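Local atomic coordinates of Myo-inositol phosphohydrolase (PDB entry 4WU3), a protein that probably hydrolyses phosphate groups from inositol hexakisphosphate as a protein-tyrosine-phosphatase-like phytase, and here holds inositol-(1,3,4,5)-tetrakisphosphate. Residues L536-Q541 against A549-Y554; D521-F526 against D555-P560; P380-L385 against Y572-N577. The protein carries 2 engineered substitutions. All coordinates share one frame; numbering follows the deposited sequence.

Contact 1: residues L536-Q541 against A549-Y554; sequences LHFHSQ and AYMAMY. Engineered in segment 536-541: S540 (natural residue Cys). With 4IP (inositol-(1,3,4,5)-tetrakisphosphate), chain F.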
loop_
_atom_site.group_PDB
_atom_site.type_symbol
_atom_site.label_atom_id
_atom_site.label_comp_id
_atom_site.label_asym_id
_atom_site.label_seq_id
_atom_site.Cartn_x
_atom_site.Cartn_y
_atom_site.Cartn_z
ATOM N N LEU A 536 -39.943 24.366 22.914
ATOM C CA LEU A 536 -38.966 23.330 22.602
ATOM C C LEU A 536 -37.567 23.736 22.994
ATOM O O LEU A 536 -37.049 24.744 22.510
ATOM C CB LEU A 536 -38.964 23.032 21.111
ATOM C CG LEU A 536 -40.280 22.540 20.536
ATOM C CD1 LEU A 536 -40.120 22.302 19.043
ATOM C CD2 LEU A 536 -40.751 21.289 21.248
ATOM N N HIS A 537 -36.952 22.944 23.868
ATOM C CA HIS A 537 -35.554 23.154 24.228
ATOM C C HIS A 537 -34.669 22.076 23.626
ATOM O O HIS A 537 -34.686 20.936 24.065
ATOM C CB HIS A 537 -35.359 23.164 25.736
ATOM C CG HIS A 537 -33.931 23.348 26.136
ATOM N ND1 HIS A 537 -33.370 24.591 26.332
ATOM C CD2 HIS A 537 -32.937 22.453 26.330
ATOM C CE1 HIS A 537 -32.098 24.453 26.651
ATOM N NE2 HIS A 537 -31.812 23.165 26.662
ATOM N N PHE A 538 -33.892 22.444 22.615
ATOM C CA PHE A 538 -33.020 21.496 21.961
ATOM C C PHE A 538 -31.671 21.430 22.642
ATOM O O PHE A 538 -31.086 22.457 22.994
ATOM C CB PHE A 538 -32.808 21.887 20.512
ATOM C CG PHE A 538 -34.039 21.803 19.683
ATOM C CD1 PHE A 538 -34.398 20.623 19.080
ATOM C CD2 PHE A 538 -34.833 22.918 19.500
ATOM C CE1 PHE A 538 -35.543 20.552 18.302
ATOM C CE2 PHE A 538 -35.981 22.850 18.739
ATOM C CZ PHE A 538 -36.332 21.666 18.135
ATOM N N HIS A 539 -31.169 20.213 22.812
ATOM C CA HIS A 539 -29.791 20.029 23.259
ATOM C C HIS A 539 -29.155 18.874 22.507
ATOM O O HIS A 539 -29.831 17.967 22.027
ATOM C CB HIS A 539 -29.698 19.807 24.787
ATOM C CG HIS A 539 -29.911 18.388 25.213
ATOM N ND1 HIS A 539 -28.918 17.433 25.154
ATOM C CD2 HIS A 539 -31.008 17.759 25.689
ATOM C CE1 HIS A 539 -29.399 16.276 25.568
ATOM N NE2 HIS A 539 -30.665 16.447 25.899
ATOM N N SER A 540 -27.841 18.928 22.394
ATOM C CA SER A 540 -27.081 17.799 21.910
ATOM C C SER A 540 -25.925 17.665 22.889
ATOM O O SER A 540 -26.152 17.736 24.097
ATOM C CB SER A 540 -26.634 18.028 20.468
ATOM O OG SER A 540 -26.322 19.390 20.266
ATOM N N GLN A 541 -24.702 17.473 22.408
ATOM C CA GLN A 541 -23.564 17.322 23.319
ATOM C C GLN A 541 -23.078 18.700 23.712
ATOM O O GLN A 541 -22.976 19.009 24.891
ATOM C CB GLN A 541 -22.420 16.514 22.673
ATOM C CG GLN A 541 -21.401 15.946 23.657
ATOM C CD GLN A 541 -20.377 16.961 24.148
ATOM O OE1 GLN A 541 -20.049 17.917 23.456
ATOM N NE2 GLN A 541 -19.851 16.736 25.343
ATOM N N ALA A 549 -28.648 23.235 14.047
ATOM C CA ALA A 549 -29.320 22.708 12.858
ATOM C C ALA A 549 -30.838 22.587 13.076
ATOM O O ALA A 549 -31.637 23.112 12.306
ATOM C CB ALA A 549 -28.731 21.353 12.481
ATOM N N TYR A 550 -31.241 21.895 14.136
ATOM C CA TYR A 550 -32.665 21.744 14.425
ATOM C C TYR A 550 -33.330 23.082 14.752
ATOM O O TYR A 550 -34.439 23.364 14.268
ATOM C CB TYR A 550 -32.892 20.705 15.528
ATOM C CG TYR A 550 -33.011 19.306 14.963
ATOM C CD1 TYR A 550 -34.233 18.832 14.485
ATOM C CD2 TYR A 550 -31.902 18.481 14.856
ATOM C CE1 TYR A 550 -34.341 17.565 13.942
ATOM C CE2 TYR A 550 -32.003 17.206 14.317
ATOM C CZ TYR A 550 -33.221 16.752 13.862
ATOM O OH TYR A 550 -33.318 15.479 13.323
ATOM N N MET A 551 -32.664 23.926 15.536
ATOM C CA MET A 551 -33.239 25.238 15.840
ATOM C C MET A 551 -33.489 26.065 14.563
ATOM O O MET A 551 -34.527 26.713 14.430
ATOM C CB MET A 551 -32.360 26.014 16.818
ATOM C CG MET A 551 -32.326 25.425 18.216
ATOM S SD MET A 551 -31.048 26.122 19.273
ATOM C CE MET A 551 -31.838 27.673 19.715
ATOM N N ALA A 552 -32.539 26.031 13.631
ATOM C CA ALA A 552 -32.658 26.754 12.375
ATOM C C ALA A 552 -33.787 26.191 11.509
ATOM O O ALA A 552 -34.480 26.939 10.821
ATOM C CB ALA A 552 -31.336 26.708 11.620
ATOM N N MET A 553 -33.970 24.874 11.534
ATOM C CA MET A 553 -35.039 24.253 10.754
ATOM C C MET A 553 -36.421 24.610 11.300
ATOM O O MET A 553 -37.356 24.866 10.540
ATOM C CB MET A 553 -34.871 22.736 10.727
ATOM C CG MET A 553 -33.840 22.260 9.725
ATOM S SD MET A 553 -33.798 20.472 9.614
ATOM C CE MET A 553 -32.564 20.043 10.839
ATOM N N TYR A 554 -36.551 24.605 12.620
ATOM C CA TYR A 554 -37.798 24.985 13.259
ATOM C C TYR A 554 -38.086 26.477 13.049
ATOM O O TYR A 554 -39.205 26.853 12.709
ATOM C CB TYR A 554 -37.735 24.647 14.749
ATOM C CG TYR A 554 -39.026 24.860 15.498
ATOM C CD1 TYR A 554 -40.214 24.315 15.038
ATOM C CD2 TYR A 554 -39.053 25.577 16.679
ATOM C CE1 TYR A 554 -41.397 24.499 15.725
ATOM C CE2 TYR A 554 -40.233 25.759 17.374
ATOM C CZ TYR A 554 -41.401 25.218 16.893
ATOM O OH TYR A 554 -42.579 25.408 17.589
HETATM C C1 4IP F . -20.724 19.147 18.218
HETATM O O1 4IP F . -21.931 19.782 18.637
HETATM C C2 4IP F . -20.003 18.547 19.418
HETATM O O2 4IP F . -19.785 19.557 20.394
HETATM C C3 4IP F . -18.647 17.973 19.029
HETATM O O3 4IP F . -17.994 17.456 20.192
HETATM C C4 4IP F . -17.759 19.018 18.360
HETATM O O4 4IP F . -16.543 18.393 17.934
HETATM C C5 4IP F . -18.475 19.624 17.159
HETATM O O5 4IP F . -17.673 20.644 16.559
HETATM C C6 4IP F . -19.838 20.196 17.547
HETATM O O6 4IP F . -20.506 20.716 16.395
HETATM P P1 4IP F . -23.305 18.980 18.863
HETATM O O1P 4IP F . -23.752 18.608 17.476
HETATM O O2P 4IP F . -24.170 19.995 19.564
HETATM O O3P 4IP F . -22.923 17.819 19.746
HETATM P P3 4IP F . -17.516 15.916 20.238
HETATM O O4P 4IP F . -16.896 15.685 18.879
HETATM O O5P 4IP F . -18.791 15.145 20.494
HETATM O O6P 4IP F . -16.515 15.864 21.365
HETATM P P4 4IP F . -15.087 18.987 18.308
HETATM O O7P 4IP F . -15.143 19.242 19.795
HETATM O O8P 4IP F . -14.159 17.863 17.921
HETATM O O9P 4IP F . -14.982 20.236 17.453
HETATM P P5 4IP F . -17.660 20.818 14.953
HETATM O OPF 4IP F . -17.940 19.431 14.393
HETATM O OPG 4IP F . -16.263 21.336 14.682
HETATM O OPH 4IP F . -18.764 21.815 14.681
#

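Contact 2: residues D521-F526 against D555-P560; sequences DEFINF and DMMKNP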
loop_
_atom_site.group_PDB
_atom_site.type_symbol
_atom_site.label_atom_id
_atom_site.label_comp_id
_atom_site.label_asym_id
_atom_site.label_seq_id
_atom_site.Cartn_x
_atom_site.Cartn_y
_atom_site.Cartn_z
ATOM N N ASP A 521 -37.823 14.121 9.391
ATOM C CA ASP A 521 -39.230 13.742 9.301
ATOM C C ASP A 521 -39.812 13.511 10.692
ATOM O O ASP A 521 -40.946 13.906 10.969
ATOM C CB ASP A 521 -39.385 12.443 8.510
ATOM C CG ASP A 521 -39.503 12.671 7.024
ATOM O OD1 ASP A 521 -39.639 13.832 6.610
ATOM O OD2 ASP A 521 -39.471 11.675 6.275
ATOM N N GLU A 522 -39.048 12.838 11.548
ATOM C CA GLU A 522 -39.486 12.598 12.916
ATOM C C GLU A 522 -39.767 13.930 13.581
ATOM O O GLU A 522 -40.785 14.086 14.231
ATOM C CB GLU A 522 -38.459 11.785 13.719
ATOM C CG GLU A 522 -38.861 11.546 15.171
ATOM C CD GLU A 522 -38.161 10.357 15.815
ATOM O OE1 GLU A 522 -37.229 9.787 15.206
ATOM O OE2 GLU A 522 -38.552 9.986 16.944
ATOM N N PHE A 523 -38.886 14.906 13.407
ATOM C CA PHE A 523 -39.137 16.205 14.008
ATOM C C PHE A 523 -40.366 16.905 13.426
ATOM O O PHE A 523 -41.143 17.511 14.162
ATOM C CB PHE A 523 -37.936 17.131 13.889
ATOM C CG PHE A 523 -38.174 18.493 14.491
ATOM C CD1 PHE A 523 -38.372 18.636 15.859
ATOM C CD2 PHE A 523 -38.213 19.618 13.699
ATOM C CE1 PHE A 523 -38.609 19.886 16.424
ATOM C CE2 PHE A 523 -38.451 20.869 14.253
ATOM C CZ PHE A 523 -38.648 21.006 15.619
ATOM N N ILE A 524 -40.542 16.852 12.114
ATOM C CA ILE A 524 -41.674 17.536 11.498
ATOM C C ILE A 524 -42.986 16.912 11.978
ATOM O O ILE A 524 -43.926 17.610 12.380
ATOM C CB ILE A 524 -41.565 17.503 9.970
ATOM C CG1 ILE A 524 -40.356 18.346 9.542
ATOM C CG2 ILE A 524 -42.850 17.999 9.312
ATOM C CD1 ILE A 524 -39.965 18.177 8.098
ATOM N N ASN A 525 -43.030 15.591 11.976
ATOM C CA ASN A 525 -44.165 14.894 12.530
ATOM C C ASN A 525 -44.413 15.335 13.972
ATOM O O ASN A 525 -45.540 15.639 14.340
ATOM C CB ASN A 525 -43.960 13.386 12.425
ATOM C CG ASN A 525 -44.007 12.904 10.990
ATOM O OD1 ASN A 525 -44.466 13.617 10.093
ATOM N ND2 ASN A 525 -43.536 11.688 10.763
ATOM N N PHE A 526 -43.364 15.405 14.782
ATOM C CA PHE A 526 -43.525 15.878 16.154
ATOM C C PHE A 526 -44.193 17.244 16.169
ATOM O O PHE A 526 -45.109 17.465 16.951
ATOM C CB PHE A 526 -42.183 15.943 16.888
ATOM C CG PHE A 526 -42.271 16.541 18.266
ATOM C CD1 PHE A 526 -42.555 15.763 19.347
ATOM C CD2 PHE A 526 -42.063 17.877 18.472
ATOM C CE1 PHE A 526 -42.636 16.308 20.616
ATOM C CE2 PHE A 526 -42.148 18.425 19.737
ATOM C CZ PHE A 526 -42.438 17.638 20.812
ATOM N N ASP A 555 -37.078 27.325 13.251
ATOM C CA ASP A 555 -37.211 28.750 12.989
ATOM C C ASP A 555 -37.785 28.971 11.583
ATOM O O ASP A 555 -38.784 29.677 11.420
ATOM C CB ASP A 555 -35.855 29.438 13.142
ATOM C CG ASP A 555 -35.961 30.964 13.301
ATOM O OD1 ASP A 555 -37.075 31.533 13.184
ATOM O OD2 ASP A 555 -34.907 31.604 13.540
ATOM N N MET A 556 -37.162 28.352 10.579
ATOM C CA MET A 556 -37.588 28.502 9.187
ATOM C C MET A 556 -39.030 28.087 9.023
ATOM O O MET A 556 -39.816 28.772 8.357
ATOM C CB MET A 556 -36.777 27.608 8.250
ATOM C CG MET A 556 -35.409 28.118 7.886
ATOM S SD MET A 556 -34.533 26.892 6.896
ATOM C CE MET A 556 -32.906 27.062 7.607
ATOM N N MET A 557 -39.360 26.928 9.579
ATOM C CA MET A 557 -40.697 26.377 9.433
ATOM C C MET A 557 -41.739 27.386 9.909
ATOM O O MET A 557 -42.780 27.541 9.288
ATOM C CB MET A 557 -40.839 25.061 10.214
ATOM C CG MET A 557 -40.134 23.865 9.575
ATOM S SD MET A 557 -40.020 22.419 10.656
ATOM C CE MET A 557 -41.713 21.832 10.627
ATOM N N LYS A 558 -41.447 28.066 11.013
ATOM C CA LYS A 558 -42.413 28.959 11.661
ATOM C C LYS A 558 -42.379 30.359 11.054
ATOM O O LYS A 558 -43.346 31.101 11.140
ATOM C CB LYS A 558 -42.115 29.053 13.165
ATOM C CG LYS A 558 -42.078 27.716 13.895
ATOM C CD LYS A 558 -43.471 27.208 14.221
ATOM C CE LYS A 558 -44.111 28.031 15.330
ATOM N NZ LYS A 558 -45.450 27.504 15.708
ATOM N N ASN A 559 -41.259 30.706 10.432
ATOM C CA ASN A 559 -41.067 32.037 9.882
ATOM C C ASN A 559 -40.518 31.958 8.469
ATOM O O ASN A 559 -39.409 32.416 8.205
ATOM C CB ASN A 559 -40.108 32.829 10.766
ATOM C CG ASN A 559 -40.654 33.044 12.159
ATOM O OD1 ASN A 559 -41.490 33.908 12.381
ATOM N ND2 ASN A 559 -40.200 32.250 13.098
ATOM N N PRO A 560 -41.299 31.371 7.552
ATOM C CA PRO A 560 -40.842 31.161 6.180
ATOM C C PRO A 560 -40.630 32.473 5.405
ATOM O O PRO A 560 -40.012 32.470 4.339
ATOM C CB PRO A 560 -41.955 30.305 5.564
ATOM C CG PRO A 560 -43.156 30.548 6.412
ATOM C CD PRO A 560 -42.653 30.838 7.787
#

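Contact 3: residues P380-L385 against Y572-N577; sequences PTRKGL and YLLGGN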
loop_
_atom_site.group_PDB
_atom_site.type_symbol
_atom_site.label_atom_id
_atom_site.label_comp_id
_atom_site.label_asym_id
_atom_site.label_seq_id
_atom_site.Cartn_x
_atom_site.Cartn_y
_atom_site.Cartn_z
ATOM N N PRO A 380 -29.572 40.668 11.383
ATOM C CA PRO A 380 -30.731 39.982 10.833
ATOM C C PRO A 380 -31.996 40.429 11.537
ATOM O O PRO A 380 -31.931 40.960 12.643
ATOM C CB PRO A 380 -30.450 38.519 11.151
ATOM C CG PRO A 380 -29.689 38.581 12.426
ATOM C CD PRO A 380 -28.857 39.838 12.364
ATOM N N THR A 381 -33.138 40.223 10.894
ATOM C CA THR A 381 -34.412 40.563 11.506
ATOM C C THR A 381 -34.648 39.644 12.694
ATOM O O THR A 381 -34.257 38.482 12.663
ATOM C CB THR A 381 -35.588 40.426 10.519
ATOM O OG1 THR A 381 -36.820 40.674 11.211
ATOM C CG2 THR A 381 -35.637 39.021 9.905
ATOM N N ARG A 382 -35.283 40.174 13.736
ATOM C CA ARG A 382 -35.656 39.387 14.904
ATOM C C ARG A 382 -37.125 39.018 14.840
ATOM O O ARG A 382 -37.748 38.662 15.847
ATOM C CB ARG A 382 -35.392 40.159 16.196
ATOM C CG ARG A 382 -33.940 40.180 16.654
ATOM C CD ARG A 382 -33.818 40.603 18.119
ATOM N NE ARG A 382 -34.120 39.508 19.051
ATOM C CZ ARG A 382 -33.244 38.973 19.903
ATOM N NH1 ARG A 382 -33.613 37.981 20.698
ATOM N NH2 ARG A 382 -31.999 39.431 19.975
ATOM N N LYS A 383 -37.680 39.076 13.644
ATOM C CA LYS A 383 -39.095 38.830 13.478
ATOM C C LYS A 383 -39.519 37.390 13.794
ATOM O O LYS A 383 -38.980 36.419 13.266
ATOM C CB LYS A 383 -39.506 39.202 12.062
ATOM C CG LYS A 383 -40.943 38.894 11.791
ATOM C CD LYS A 383 -41.078 37.510 11.210
ATOM C CE LYS A 383 -42.542 37.154 11.225
ATOM N NZ LYS A 383 -42.825 35.934 10.441
ATOM N N GLY A 384 -40.517 37.259 14.651
ATOM C CA GLY A 384 -41.040 35.944 14.978
ATOM C C GLY A 384 -40.425 35.349 16.241
ATOM O O GLY A 384 -40.990 34.440 16.857
ATOM N N LEU A 385 -39.271 35.869 16.635
ATOM C CA LEU A 385 -38.532 35.321 17.765
ATOM C C LEU A 385 -39.322 35.396 19.069
ATOM O O LEU A 385 -39.218 34.516 19.926
ATOM C CB LEU A 385 -37.203 36.048 17.932
ATOM C CG LEU A 385 -36.137 35.818 16.861
ATOM C CD1 LEU A 385 -34.831 36.461 17.295
ATOM C CD2 LEU A 385 -35.915 34.343 16.581
ATOM N N TYR A 572 -26.996 31.912 14.879
ATOM C CA TYR A 572 -25.589 32.054 15.233
ATOM C C TYR A 572 -25.442 33.124 16.301
ATOM O O TYR A 572 -24.810 32.898 17.343
ATOM C CB TYR A 572 -24.723 32.410 14.011
ATOM C CG TYR A 572 -23.307 32.812 14.375
ATOM C CD1 TYR A 572 -22.365 31.861 14.701
ATOM C CD2 TYR A 572 -22.925 34.145 14.413
ATOM C CE1 TYR A 572 -21.078 32.214 15.052
ATOM C CE2 TYR A 572 -21.633 34.512 14.753
ATOM C CZ TYR A 572 -20.711 33.536 15.075
ATOM O OH TYR A 572 -19.411 33.871 15.417
ATOM N N LEU A 573 -26.041 34.285 16.050
ATOM C CA LEU A 573 -25.892 35.413 16.955
ATOM C C LEU A 573 -26.426 35.083 18.332
ATOM O O LEU A 573 -25.907 35.560 19.329
ATOM C CB LEU A 573 -26.579 36.652 16.396
ATOM C CG LEU A 573 -25.840 37.231 15.188
ATOM C CD1 LEU A 573 -26.634 38.346 14.548
ATOM C CD2 LEU A 573 -24.463 37.729 15.595
ATOM N N LEU A 574 -27.454 34.247 18.394
ATOM C CA LEU A 574 -28.061 33.926 19.679
ATOM C C LEU A 574 -27.238 32.921 20.467
ATOM O O LEU A 574 -27.542 32.658 21.624
ATOM C CB LEU A 574 -29.484 33.410 19.492
ATOM C CG LEU A 574 -30.447 34.513 19.060
ATOM C CD1 LEU A 574 -31.699 33.956 18.405
ATOM C CD2 LEU A 574 -30.796 35.377 20.257
ATOM N N GLY A 575 -26.201 32.359 19.841
ATOM C CA GLY A 575 -25.279 31.461 20.534
ATOM C C GLY A 575 -25.091 30.075 19.930
ATOM O O GLY A 575 -24.363 29.251 20.496
ATOM N N GLY A 576 -25.740 29.811 18.794
ATOM C CA GLY A 576 -25.493 28.586 18.041
ATOM C C GLY A 576 -24.217 28.736 17.231
ATOM O O GLY A 576 -23.504 29.735 17.353
ATOM N N ASN A 577 -23.900 27.739 16.413
ATOM C CA ASN A 577 -22.869 27.935 15.407
ATOM C C ASN A 577 -23.566 28.385 14.141
ATOM O O ASN A 577 -24.776 28.659 14.178
ATOM C CB ASN A 577 -21.994 26.693 15.201
ATOM C CG ASN A 577 -22.748 25.499 14.643
ATOM O OD1 ASN A 577 -23.860 25.618 14.136
ATOM N ND2 ASN A 577 -22.128 24.326 14.736
#

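Contact 1: residues L536-Q541 against A549-Y554
The strand and helix flanking the P-loop of a protein-tyrosine-phosphatase-like fold meet here, L536 and F538 of strand 535-539 packing on Y550, M551 and Y554 of helix 545-558. The axes of the two short segments run roughly antiparallel, at 148°, with the phosphate-binding loop as the bend between them. F538 buries the most surface: Y550 CB makes an off-centre CH-pi contact of oblique approach, 3.8 Å from F538 CE1, while M551 CG comes up obliquely to F538 CD2, also 3.8 Å away, across the ring from CE1. L536 puts CD1 over one face of the Y554 ring, 4.0 Å from the centroid, a CH-pi contact. Y554 can offer that face because its CG is swung anti to the backbone N (chi1 -174°).

At the end of the strand the chain turns polar. H539, its last residue, donates from ND1 to S540 O at 3.0 Å, almost straight and on a lone pair in the carbonyl plane, with E493 taking the ring's other nitrogen. Q541 N donates to O3P of the ligand's 1-phosphate at 3.2 Å. S540, engineered in place of the natural cysteine, has OG modelled so close to O2P of the same phosphate that this bond is doubtful. R546 and A544 also bind the ligand. Apolar packing sets strand against helix, while backbone N-H and the positive end of the helix probably stabilise the phosphate's charge.

Contact 2: residues D521-F526 against D555-P560
M557 carries this contact, reaching from helix 545-558 to F523 and I524 on helix 517-529. Its methyl CE sits 3.9 Å from I524 CG1, and its sulfur SD lies 4.2 Å from F523 CE2. Measured to the centroid of the F523 ring, SD is 5.4 Å away and 70° off the normal, a Met-aromatic contact of oblique approach. A bend at the end of the M557 chain (chi3 74°) turns the methyl aside from the line of the side chain, which lets sulfur and methyl address different neighbours.

One shell out, F618 packs on M557 and Y609 of helix 593-613 packs on I524. Just beyond M557 the helix ends: N559 is the first residue to leave helical angles, yet its N still bonds back to D555 O at 2.9 Å. Its side-chain ND2 turns back as well, with weak bonds to D555 O and D555 OD1. D555 is held in turn by a salt bridge to R570 and a hydrogen bond to Q571. The touch between these two segments is thus apolar, resting on dispersion and a polarisable sulfur, while polar groups gather at the helix end and tie it to the next helix, 564-573.

Contact 3: residues P380-L385 against Y572-N577
L574, L573 and P380 carry this contact, in which the loop before helix 385-388 packs against the C-terminal end of helix 564-573. L574 buries the most and uses both branches. Its CD1 meets L385 CD1 tip to tip at 4.2 Å, and its CD2 lies 3.9 Å from R382 NH1, to which the leucine comes at a slant to the guanidinium plane. That nitrogen has its polar needs met elsewhere, by the backbone oxygens of M359 and S361, and the bend in the arginine chain at chi3 (79°) lets the group lie beside the leucine. L573 turns its CD1 to the P380 ring, 3.5 Å from P380 CD and 3.7 Å from P380 CG; the first is tighter than usual for two carbons. F363 and V367 also pack on L573.

Each backbone is shaped by its own turns. The helix closes in a Schellman motif, where G575, the first residue to leave helical angles (phi 124°), gives its N to Y572 O at 2.9 Å. On the loop side T381 OG1 accepts from K383 N at 3.0 Å, an ST turn, which runs into a type II beta turn from R382 to L385 with G384 at its third position. K383 NZ is anchored by D561 and N559. Across the contact itself the touch is of carbon, with one guanidinium nitrogen alongside; R570 of the same helix combines both kinds of hold, its polar end on the T381 and K383 oxygens and P380 and L385 against its side chain.

The three contacts nest. The chain first passes the loop 380-385, whose partner, residues 572-577, comes only much later, so that contact 3 closes the widest circuit. Inside it, helix 517-529 leads into strand 535-539, whose partner in contact 1 lies just past the P-loop, making the innermost and shortest closure. Helix 545-558 then continues to the residues that close contact 2 around contact 1. Contacts 1 and 2 share this helix and touch directly, F538 CZ lying 3.4 Å from F523 CE1. Contacts 2 and 3 meet where N559 OD1 approaches K383 NZ. Together they join the central sheet, helices 517-529, 545-558 and 564-573, and the loop 380-385.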